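Side-chain contacts in malate dehydrogenase (Pyrococcus horikoshii, PDB 1V9N), which catalyses the NAD-dependent oxidation of (S)-malate to oxaloacetate as a homodimeric member of the LDH2/MDH2 oxidoreductase family: residues 17-22 / 338-343; 53-58 / 128-133; 88-93 / 105-110. All blocks are in the same frame, centred on the assembly; numbering follows the deposited sequence.

Interaction 1: residues 17-22 / 338-343; sequences DRLFSF and IPIYRK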
loop_
_atom_site.group_PDB
_atom_site.type_symbol
_atom_site.label_atom_id
_atom_site.label_comp_id
_atom_site.label_asym_id
_atom_site.label_seq_id
_atom_site.Cartn_x
_atom_site.Cartn_y
_atom_site.Cartn_z
ATOM N N ASP A 17 -11.574 -1.478 31.896
ATOM C CA ASP A 17 -12.528 -2.543 32.181
ATOM C C ASP A 17 -13.956 -2.023 32.329
ATOM O O ASP A 17 -14.922 -2.738 32.061
ATOM C CB ASP A 17 -12.110 -3.266 33.460
ATOM C CG ASP A 17 -10.675 -3.750 33.405
ATOM O OD1 ASP A 17 -10.401 -4.708 32.649
ATOM O OD2 ASP A 17 -9.822 -3.162 34.109
ATOM N N ARG A 18 -14.077 -0.771 32.756
ATOM C CA ARG A 18 -15.377 -0.146 32.946
ATOM C C ARG A 18 -15.994 0.239 31.610
ATOM O O ARG A 18 -17.183 0.023 31.379
ATOM C CB ARG A 18 -15.229 1.092 33.832
ATOM C CG ARG A 18 -16.525 1.820 34.140
ATOM C CD ARG A 18 -16.370 2.605 35.428
ATOM N NE ARG A 18 -16.078 1.707 36.544
ATOM C CZ ARG A 18 -15.682 2.105 37.749
ATOM N NH1 ARG A 18 -15.523 3.397 38.006
ATOM N NH2 ARG A 18 -15.448 1.206 38.698
ATOM N N LEU A 19 -15.181 0.819 30.734
ATOM C CA LEU A 19 -15.654 1.226 29.419
ATOM C C LEU A 19 -16.084 -0.016 28.647
ATOM O O LEU A 19 -17.121 -0.022 27.981
ATOM C CB LEU A 19 -14.544 1.956 28.659
ATOM C CG LEU A 19 -14.927 2.564 27.308
ATOM C CD1 LEU A 19 -16.031 3.594 27.505
ATOM C CD2 LEU A 19 -13.711 3.211 26.674
ATOM N N PHE A 20 -15.287 -1.072 28.763
ATOM C CA PHE A 20 -15.560 -2.330 28.085
ATOM C C PHE A 20 -16.908 -2.926 28.482
ATOM O O PHE A 20 -17.718 -3.261 27.619
ATOM C CB PHE A 20 -14.463 -3.350 28.400
ATOM C CG PHE A 20 -14.637 -4.663 27.695
ATOM C CD1 PHE A 20 -14.050 -4.884 26.452
ATOM C CD2 PHE A 20 -15.402 -5.676 28.262
ATOM C CE1 PHE A 20 -14.222 -6.095 25.788
ATOM C CE2 PHE A 20 -15.581 -6.890 27.602
ATOM C CZ PHE A 20 -14.988 -7.097 26.361
ATOM N N SER A 21 -17.133 -3.076 29.787
ATOM C CA SER A 21 -18.380 -3.657 30.285
ATOM C C SER A 21 -19.581 -2.796 29.903
ATOM O O SER A 21 -20.671 -3.305 29.670
ATOM C CB SER A 21 -18.322 -3.821 31.808
ATOM O OG SER A 21 -18.189 -2.564 32.446
ATOM N N PHE A 22 -19.374 -1.488 29.843
ATOM C CA PHE A 22 -20.440 -0.578 29.464
ATOM C C PHE A 22 -20.906 -0.915 28.050
ATOM O O PHE A 22 -22.088 -1.190 27.823
ATOM C CB PHE A 22 -19.946 0.866 29.508
ATOM C CG PHE A 22 -20.878 1.838 28.847
ATOM C CD1 PHE A 22 -22.128 2.105 29.393
ATOM C CD2 PHE A 22 -20.525 2.452 27.650
ATOM C CE1 PHE A 22 -23.012 2.966 28.755
ATOM C CE2 PHE A 22 -21.405 3.317 27.003
ATOM C CZ PHE A 22 -22.648 3.572 27.555
ATOM N N ILE A 338 -8.627 5.287 30.639
ATOM C CA ILE A 338 -8.890 5.822 29.305
ATOM C C ILE A 338 -9.578 7.180 29.374
ATOM O O ILE A 338 -10.664 7.304 29.929
ATOM C CB ILE A 338 -9.800 4.874 28.492
ATOM C CG1 ILE A 338 -9.166 3.486 28.411
ATOM C CG2 ILE A 338 -10.041 5.452 27.101
ATOM C CD1 ILE A 338 -10.043 2.449 27.753
ATOM N N PRO A 339 -8.953 8.216 28.799
ATOM C CA PRO A 339 -9.523 9.565 28.803
ATOM C C PRO A 339 -10.628 9.735 27.768
ATOM O O PRO A 339 -10.398 9.585 26.570
ATOM C CB PRO A 339 -8.316 10.443 28.502
ATOM C CG PRO A 339 -7.527 9.587 27.570
ATOM C CD PRO A 339 -7.589 8.231 28.239
ATOM N N ILE A 340 -11.828 10.049 28.242
ATOM C CA ILE A 340 -12.972 10.251 27.363
ATOM C C ILE A 340 -13.441 11.696 27.461
ATOM O O ILE A 340 -13.699 12.201 28.553
ATOM C CB ILE A 340 -14.143 9.318 27.741
ATOM C CG1 ILE A 340 -13.696 7.858 27.633
ATOM C CG2 ILE A 340 -15.335 9.583 26.831
ATOM C CD1 ILE A 340 -14.773 6.856 27.987
ATOM N N TYR A 341 -13.545 12.355 26.313
ATOM C CA TYR A 341 -13.975 13.744 26.251
ATOM C C TYR A 341 -15.252 13.955 27.066
ATOM O O TYR A 341 -15.975 13.002 27.363
ATOM C CB TYR A 341 -14.200 14.138 24.790
ATOM C CG TYR A 341 -14.414 15.617 24.555
ATOM C CD1 TYR A 341 -13.465 16.554 24.969
ATOM C CD2 TYR A 341 -15.549 16.078 23.891
ATOM C CE1 TYR A 341 -13.643 17.915 24.725
ATOM C CE2 TYR A 341 -15.736 17.436 23.641
ATOM C CZ TYR A 341 -14.780 18.348 24.060
ATOM O OH TYR A 341 -14.963 19.689 23.811
ATOM N N ARG A 342 -15.519 15.206 27.429
ATOM C CA ARG A 342 -16.698 15.549 28.218
ATOM C C ARG A 342 -18.010 15.307 27.478
ATOM O O ARG A 342 -18.858 14.548 27.945
ATOM C CB ARG A 342 -16.624 17.015 28.667
ATOM C CG ARG A 342 -16.263 17.997 27.558
ATOM C CD ARG A 342 -16.336 19.457 28.015
ATOM N NE ARG A 342 -17.705 19.972 28.060
ATOM C CZ ARG A 342 -18.592 19.698 29.014
ATOM N NH1 ARG A 342 -18.266 18.911 30.032
ATOM N NH2 ARG A 342 -19.815 20.206 28.943
ATOM N N LYS A 343 -18.173 15.954 26.329
ATOM C CA LYS A 343 -19.388 15.815 25.535
ATOM C C LYS A 343 -19.668 14.375 25.115
ATOM O O LYS A 343 -20.827 13.971 24.992
ATOM C CB LYS A 343 -19.311 16.705 24.292
ATOM C CG LYS A 343 -19.345 18.194 24.589
ATOM C CD LYS A 343 -19.325 19.012 23.306
ATOM C CE LYS A 343 -19.418 20.501 23.597
ATOM N NZ LYS A 343 -19.411 21.312 22.348
#

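Interaction 2: residues 53-58 / 128-133; sequences ESHGVQ and YGIAGY. With NDP (NADPH dihydro-nicotinamide-adenine-dinucleotide phosphate), chain B.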
loop_
_atom_site.group_PDB
_atom_site.type_symbol
_atom_site.label_atom_id
_atom_site.label_comp_id
_atom_site.label_asym_id
_atom_site.label_seq_id
_atom_site.Cartn_x
_atom_site.Cartn_y
_atom_site.Cartn_z
ATOM N N GLU A 53 -9.321 8.258 19.030
ATOM C CA GLU A 53 -10.638 8.723 19.461
ATOM C C GLU A 53 -11.706 8.590 18.386
ATOM O O GLU A 53 -12.807 8.113 18.652
ATOM C CB GLU A 53 -10.569 10.189 19.903
ATOM C CG GLU A 53 -9.777 10.433 21.174
ATOM C CD GLU A 53 -9.828 11.885 21.613
ATOM O OE1 GLU A 53 -9.316 12.752 20.873
ATOM O OE2 GLU A 53 -10.387 12.159 22.695
ATOM N N SER A 54 -11.377 9.018 17.173
ATOM C CA SER A 54 -12.312 8.959 16.056
ATOM C C SER A 54 -12.963 7.589 15.823
ATOM O O SER A 54 -14.085 7.516 15.319
ATOM C CB SER A 54 -11.615 9.424 14.774
ATOM O OG SER A 54 -10.361 8.789 14.600
ATOM N N HIS A 55 -12.281 6.511 16.200
ATOM C CA HIS A 55 -12.838 5.174 15.996
ATOM C C HIS A 55 -13.141 4.385 17.266
ATOM O O HIS A 55 -13.339 3.173 17.213
ATOM C CB HIS A 55 -11.911 4.360 15.085
ATOM C CG HIS A 55 -11.877 4.861 13.676
ATOM N ND1 HIS A 55 -11.286 6.056 13.324
ATOM C CD2 HIS A 55 -12.445 4.377 12.546
ATOM C CE1 HIS A 55 -11.495 6.290 12.040
ATOM N NE2 HIS A 55 -12.196 5.287 11.545
ATOM N N GLY A 56 -13.189 5.075 18.402
ATOM C CA GLY A 56 -13.470 4.414 19.664
ATOM C C GLY A 56 -14.937 4.472 20.054
ATOM O O GLY A 56 -15.813 4.469 19.189
ATOM N N VAL A 57 -15.206 4.532 21.358
ATOM C CA VAL A 57 -16.579 4.579 21.862
ATOM C C VAL A 57 -17.392 5.732 21.280
ATOM O O VAL A 57 -18.621 5.679 21.243
ATOM C CB VAL A 57 -16.612 4.691 23.402
ATOM C CG1 VAL A 57 -15.988 3.459 24.020
ATOM C CG2 VAL A 57 -15.879 5.943 23.851
ATOM N N GLN A 58 -16.706 6.776 20.833
ATOM C CA GLN A 58 -17.376 7.929 20.248
ATOM C C GLN A 58 -18.252 7.490 19.073
ATOM O O GLN A 58 -19.109 8.239 18.611
ATOM C CB GLN A 58 -16.338 8.934 19.754
ATOM C CG GLN A 58 -16.937 10.181 19.142
ATOM C CD GLN A 58 -15.990 10.864 18.180
ATOM O OE1 GLN A 58 -15.705 10.345 17.097
ATOM N NE2 GLN A 58 -15.490 12.029 18.570
ATOM N N TYR A 128 -16.081 -1.405 10.315
ATOM C CA TYR A 128 -15.437 -2.288 11.284
ATOM C C TYR A 128 -14.388 -1.695 12.229
ATOM O O TYR A 128 -13.565 -2.420 12.779
ATOM C CB TYR A 128 -14.872 -3.535 10.575
ATOM C CG TYR A 128 -13.579 -3.394 9.765
ATOM C CD1 TYR A 128 -12.802 -2.230 9.802
ATOM C CD2 TYR A 128 -13.093 -4.479 9.025
ATOM C CE1 TYR A 128 -11.568 -2.157 9.129
ATOM C CE2 TYR A 128 -11.866 -4.416 8.359
ATOM C CZ TYR A 128 -11.106 -3.257 8.416
ATOM O OH TYR A 128 -9.869 -3.221 7.797
ATOM N N GLY A 129 -14.425 -0.385 12.432
ATOM C CA GLY A 129 -13.467 0.230 13.334
ATOM C C GLY A 129 -12.068 0.342 12.761
ATOM O O GLY A 129 -11.903 0.519 11.558
ATOM N N ILE A 130 -11.052 0.239 13.615
ATOM C CA ILE A 130 -9.676 0.357 13.140
ATOM C C ILE A 130 -9.225 -0.893 12.390
ATOM O O ILE A 130 -9.481 -2.017 12.822
ATOM C CB ILE A 130 -8.688 0.657 14.303
ATOM C CG1 ILE A 130 -8.796 -0.409 15.388
ATOM C CG2 ILE A 130 -8.983 2.034 14.898
ATOM C CD1 ILE A 130 -7.844 -0.181 16.539
ATOM N N ALA A 131 -8.569 -0.684 11.251
ATOM C CA ALA A 131 -8.081 -1.782 10.426
ATOM C C ALA A 131 -6.979 -2.565 11.145
ATOM O O ALA A 131 -6.862 -3.780 10.985
ATOM C CB ALA A 131 -7.556 -1.238 9.094
ATOM N N GLY A 132 -6.180 -1.867 11.947
ATOM C CA GLY A 132 -5.092 -2.524 12.656
ATOM C C GLY A 132 -5.544 -3.624 13.598
ATOM O O GLY A 132 -4.783 -4.541 13.913
ATOM N N TYR A 133 -6.783 -3.533 14.063
ATOM C CA TYR A 133 -7.326 -4.538 14.964
ATOM C C TYR A 133 -7.281 -5.938 14.344
ATOM O O TYR A 133 -6.952 -6.913 15.017
ATOM C CB TYR A 133 -8.771 -4.186 15.326
ATOM C CG TYR A 133 -9.477 -5.234 16.157
ATOM C CD1 TYR A 133 -9.310 -5.292 17.543
ATOM C CD2 TYR A 133 -10.311 -6.173 15.553
ATOM C CE1 TYR A 133 -9.965 -6.261 18.307
ATOM C CE2 TYR A 133 -10.965 -7.145 16.301
ATOM C CZ TYR A 133 -10.791 -7.184 17.672
ATOM O OH TYR A 133 -11.451 -8.147 18.397
HETATM P PA NDP B . -2.121 8.085 11.973
HETATM O O1A NDP B . -2.543 8.292 13.337
HETATM O O2A NDP B . -1.560 9.181 11.107
HETATM O O5B NDP B . -1.064 6.831 11.990
HETATM C C5B NDP B . -0.466 6.336 10.777
HETATM C C4B NDP B . 0.422 5.153 11.207
HETATM O O4B NDP B . 1.729 5.727 11.386
HETATM C C3B NDP B . 0.098 4.443 12.493
HETATM O O3B NDP B . 0.364 3.021 12.296
HETATM C C2B NDP B . 0.994 5.008 13.537
HETATM O O2B NDP B . 1.288 4.187 14.680
HETATM C C1B NDP B . 2.172 5.413 12.705
HETATM N N9A NDP B . 2.890 6.631 13.174
HETATM C C8A NDP B . 2.366 7.830 13.736
HETATM N N7A NDP B . 3.326 8.685 14.000
HETATM C C5A NDP B . 4.496 8.088 13.625
HETATM C C6A NDP B . 5.875 8.471 13.636
HETATM N N6A NDP B . 6.234 9.675 14.095
HETATM N N1A NDP B . 6.834 7.599 13.168
HETATM C C2A NDP B . 6.475 6.363 12.691
HETATM N N3A NDP B . 5.204 5.911 12.635
HETATM C C4A NDP B . 4.251 6.827 13.121
HETATM O O3 NDP B . -3.214 7.387 11.085
HETATM P PN NDP B . -4.662 7.698 10.517
HETATM O O1N NDP B . -4.523 7.648 9.065
HETATM O O2N NDP B . -4.991 9.022 11.146
HETATM O O5D NDP B . -5.494 6.486 11.128
HETATM C C5D NDP B . -6.801 6.660 11.743
HETATM C C4D NDP B . -7.365 5.274 12.241
HETATM O O4D NDP B . -8.672 5.157 11.709
HETATM C C3D NDP B . -6.618 4.000 11.775
HETATM O O3D NDP B . -6.539 3.100 12.888
HETATM C C2D NDP B . -7.424 3.462 10.605
HETATM O O2D NDP B . -7.280 2.063 10.474
HETATM C C1D NDP B . -8.850 3.941 10.981
HETATM N N1N NDP B . -9.731 4.209 9.812
HETATM C C2N NDP B . -10.865 3.361 9.669
HETATM C C3N NDP B . -11.738 3.622 8.534
HETATM C C7N NDP B . -12.930 2.790 8.336
HETATM O O7N NDP B . -13.722 2.954 7.401
HETATM N N7N NDP B . -13.212 1.776 9.199
HETATM C C4N NDP B . -11.407 4.699 7.656
HETATM C C5N NDP B . -10.291 5.510 7.812
HETATM C C6N NDP B . -9.448 5.272 8.896
HETATM P P2B NDP B . 0.627 4.302 16.082
HETATM O O1X NDP B . 1.779 4.126 16.982
HETATM O O2X NDP B . -0.381 3.212 16.261
HETATM O O3X NDP B . -0.019 5.675 16.238
HETATM O O HOH W 1 -12.060 0.699 16.233
#

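Interaction 3: residues 88-93 / 105-110; sequences ALIDGD and MKLAIK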
loop_
_atom_site.group_PDB
_atom_site.type_symbol
_atom_site.label_atom_id
_atom_site.label_comp_id
_atom_site.label_asym_id
_atom_site.label_seq_id
_atom_site.Cartn_x
_atom_site.Cartn_y
_atom_site.Cartn_z
ATOM N N ALA A 88 -11.077 -17.196 0.332
ATOM C CA ALA A 88 -12.514 -17.265 0.512
ATOM C C ALA A 88 -13.156 -15.908 0.233
ATOM O O ALA A 88 -12.555 -14.850 0.474
ATOM C CB ALA A 88 -12.853 -17.726 1.921
ATOM N N LEU A 89 -14.363 -15.950 -0.316
ATOM C CA LEU A 89 -15.132 -14.746 -0.589
ATOM C C LEU A 89 -16.328 -14.881 0.349
ATOM O O LEU A 89 -17.101 -15.831 0.256
ATOM C CB LEU A 89 -15.574 -14.697 -2.054
ATOM C CG LEU A 89 -16.611 -13.631 -2.425
ATOM C CD1 LEU A 89 -16.166 -12.264 -1.933
ATOM C CD2 LEU A 89 -16.805 -13.625 -3.937
ATOM N N ILE A 90 -16.459 -13.929 1.261
ATOM C CA ILE A 90 -17.511 -13.951 2.269
ATOM C C ILE A 90 -18.559 -12.852 2.088
ATOM O O ILE A 90 -18.238 -11.747 1.656
ATOM C CB ILE A 90 -16.890 -13.742 3.683
ATOM C CG1 ILE A 90 -15.833 -14.814 3.973
ATOM C CG2 ILE A 90 -17.979 -13.689 4.737
ATOM C CD1 ILE A 90 -16.338 -16.234 3.931
ATOM N N ASP A 91 -19.808 -13.166 2.424
ATOM C CA ASP A 91 -20.877 -12.169 2.380
ATOM C C ASP A 91 -21.267 -11.980 3.849
ATOM O O ASP A 91 -21.714 -12.923 4.511
ATOM C CB ASP A 91 -22.082 -12.649 1.566
ATOM C CG ASP A 91 -23.119 -11.547 1.362
ATOM O OD1 ASP A 91 -23.753 -11.139 2.358
ATOM O OD2 ASP A 91 -23.289 -11.072 0.208
ATOM N N GLY A 92 -21.073 -10.763 4.348
ATOM C CA GLY A 92 -21.358 -10.454 5.741
ATOM C C GLY A 92 -22.800 -10.431 6.208
ATOM O O GLY A 92 -23.057 -10.319 7.411
ATOM N N ASP A 93 -23.741 -10.528 5.275
ATOM C CA ASP A 93 -25.162 -10.527 5.616
ATOM C C ASP A 93 -25.528 -9.338 6.508
ATOM O O ASP A 93 -26.351 -9.454 7.407
ATOM C CB ASP A 93 -25.520 -11.855 6.300
ATOM C CG ASP A 93 -27.026 -12.102 6.370
ATOM O OD1 ASP A 93 -27.749 -11.694 5.438
ATOM O OD2 ASP A 93 -27.484 -12.727 7.353
HETATM N N MSE A 105 -11.069 -12.784 9.410
HETATM C CA MSE A 105 -9.644 -12.847 9.717
HETATM C C MSE A 105 -9.278 -14.191 10.343
HETATM O O MSE A 105 -8.206 -14.721 10.075
HETATM C CB MSE A 105 -9.232 -11.695 10.645
HETATM C CG MSE A 105 -7.741 -11.681 10.982
HETATM SE SE MSE A 105 -6.566 -11.764 9.413
HETATM C CE MSE A 105 -6.278 -9.876 9.131
ATOM N N LYS A 106 -10.161 -14.733 11.180
ATOM C CA LYS A 106 -9.918 -16.037 11.796
ATOM C C LYS A 106 -9.774 -17.088 10.693
ATOM O O LYS A 106 -8.926 -17.971 10.775
ATOM C CB LYS A 106 -11.080 -16.434 12.719
ATOM C CG LYS A 106 -11.050 -15.798 14.098
ATOM C CD LYS A 106 -9.856 -16.302 14.905
ATOM C CE LYS A 106 -9.823 -15.691 16.301
ATOM N NZ LYS A 106 -8.712 -16.242 17.138
ATOM N N LEU A 107 -10.603 -16.988 9.658
ATOM C CA LEU A 107 -10.544 -17.938 8.548
ATOM C C LEU A 107 -9.257 -17.764 7.742
ATOM O O LEU A 107 -8.651 -18.745 7.308
ATOM C CB LEU A 107 -11.758 -17.768 7.626
ATOM C CG LEU A 107 -11.787 -18.673 6.390
ATOM C CD1 LEU A 107 -11.869 -20.141 6.822
ATOM C CD2 LEU A 107 -12.982 -18.306 5.519
ATOM N N ALA A 108 -8.843 -16.516 7.534
ATOM C CA ALA A 108 -7.613 -16.252 6.792
ATOM C C ALA A 108 -6.416 -16.848 7.549
ATOM O O ALA A 108 -5.527 -17.443 6.947
ATOM C CB ALA A 108 -7.426 -14.747 6.604
ATOM N N ILE A 109 -6.399 -16.675 8.867
ATOM C CA ILE A 109 -5.321 -17.207 9.700
ATOM C C ILE A 109 -5.290 -18.736 9.606
ATOM O O ILE A 109 -4.222 -19.336 9.498
ATOM C CB ILE A 109 -5.508 -16.761 11.177
ATOM C CG1 ILE A 109 -5.200 -15.263 11.298
ATOM C CG2 ILE A 109 -4.607 -17.578 12.112
ATOM C CD1 ILE A 109 -5.643 -14.639 12.615
ATOM N N LYS A 110 -6.465 -19.364 9.628
ATOM C CA LYS A 110 -6.549 -20.819 9.535
ATOM C C LYS A 110 -5.989 -21.320 8.204
ATOM O O LYS A 110 -5.225 -22.283 8.161
ATOM C CB LYS A 110 -8.001 -21.281 9.684
ATOM C CG LYS A 110 -8.168 -22.793 9.672
ATOM C CD LYS A 110 -9.616 -23.188 9.925
ATOM C CE LYS A 110 -9.756 -24.693 10.139
ATOM N NZ LYS A 110 -11.140 -25.071 10.561
#

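Interaction 1: residues 17-22 / 338-343
L19 meets two isoleucines of strand 338-341 with its two methyl branches, and the contact is wholly apolar. Its CD1 comes tip to tip with CD1 of I340 at 3.5 Å, while its CD2 lies 3.9 Å from CD1 of I338, whose side chain runs across that of the leucine at about a right angle. The second branch also approaches I340, since CD2 of L19 is 4.0 Å from CD1 of I340. With CG turned opposite the backbone N (chi1 -174°), the leucine projects from helix 16-29 as a fork. Both isoleucines keep CG1 beside the backbone N and extend it (chi2 174° at I338, 180° at I340), which brings each CD1 into contact with the leucine's methyls. I338 and I340 are alternate residues and so present the same side of the strand. Further out, backbone hydrogen bonds between I338 and V14 and between I340 and I12 fix the strand in a two-stranded antiparallel sheet with 11-14, and helix 34-49 adds D48 beside both L19 and I338. No hydrogen bond crosses between 17-22 and 338-343, and all three touching residues are buried, so these segments hold to one another through dispersion and the exclusion of water.

Interaction 2: residues 53-58 / 128-133
H55 sets its CB against CG2 of I130 at 3.7 Å, and this is the close hydrocarbon contact between the loop 53-58 and segment 128-133. With CG opposite the carbonyl carbon (chi1 -68°), the imidazole also packs against NADPH: NE2 of H55 lies 3.0 Å from C2N of the nicotinamide ring, and the ribose oxygen O4D sits over one imidazole face, off-centre toward the rim. S54 OG and H55 ND1, 3.2 Å apart, share a hydrogen bond that probably restrains the rotation of the ring. The two segments thus wall the nicotinamide-ribose end of the cofactor pocket. On the 128-133 side the hydrogen bonds come from the backbone: N7N of NADPH donates to O of G129 at 3.0 Å (155°), and N of A131 donates to O2D at 3.1 Å. An alanine in place of H55 would probably open a gap beside the nicotinamide and ribose and leave S54 OG without its ring partner. No hydrogen bond runs directly between the two segments; at the looser part of the contact a water joins their backbones. It accepts from N of I130 at 2.8 Å and lies 3.0 Å from O of H55, to which it can donate, though other acceptors compete for its protons.

Interaction 3: residues 88-93 / 105-110
This is an apolar helix-on-sheet contact within a beta-alpha-beta unit, between strand 87-91 and helix 97-115, which leads on to the parallel strand 117-125. L107 points toward the strand and touches it with a single branch: its CD2 approaches CB of A88 at 3.6 Å. I90, folded at its end (chi2 -59°), brings CD1 to within 4.3 Å of the same CD2. A88 and I90 are alternate residues of the strand, both directed at the helix, whereas L89 between them is directed away. The leucine has CG opposite the backbone N (chi1 178°), which extends it from the helix far enough for CD2 to reach the small alanine. The backbones themselves remain well apart, the nearest CA atoms being those of A88 and A108 at 8.0 Å, and no hydrogen bond passes between the segments. Just beyond the strand, N of D93 donates to OD1 of D91 at 3.0 Å (154°), an Asx turn in which the carboxylate oxygen is met on its anti side, a little out of the carboxylate plane. The other oxygen of D91, OD2, forms a salt bridge with R123. Within the sheet, A88 and I90 pair through the backbone with I121 of strand 117-125, and L89 pairs on the other edge with strand 79-84. Helix 97-115 lies over several strands: L107 and A108 also rest on V120, and A108 and I109 reach V284 of strand 278-285. On the other side of the strand, L89 packs against I291 of the second subunit.

Overall arrangement
From the N terminus, helix 16-29 opens the longest loop, which interaction 1 closes at strand 338-341 with 315 residues between its segments, joining regions near the two ends of the chain. Inside it, interaction 2 brings the loop after helix 34-49 to segment 128-133 at the cofactor. Nested again within that loop is interaction 3, a local closure spanning strand 87-91 and helix 97-115, so the three are concentric and none cross. Interactions 1 and 2 touch directly, CD1 of L19 lying 3.5 Å from CG1 of V57, which joins helix 16-29 to the loop that carries H55 of the NADPH pocket. Interaction 3 lies farther off, where helix 97-115 packs on the seven-stranded sheet, its centre about 20 Å from that of interaction 2 and about 31 Å from that of interaction 1.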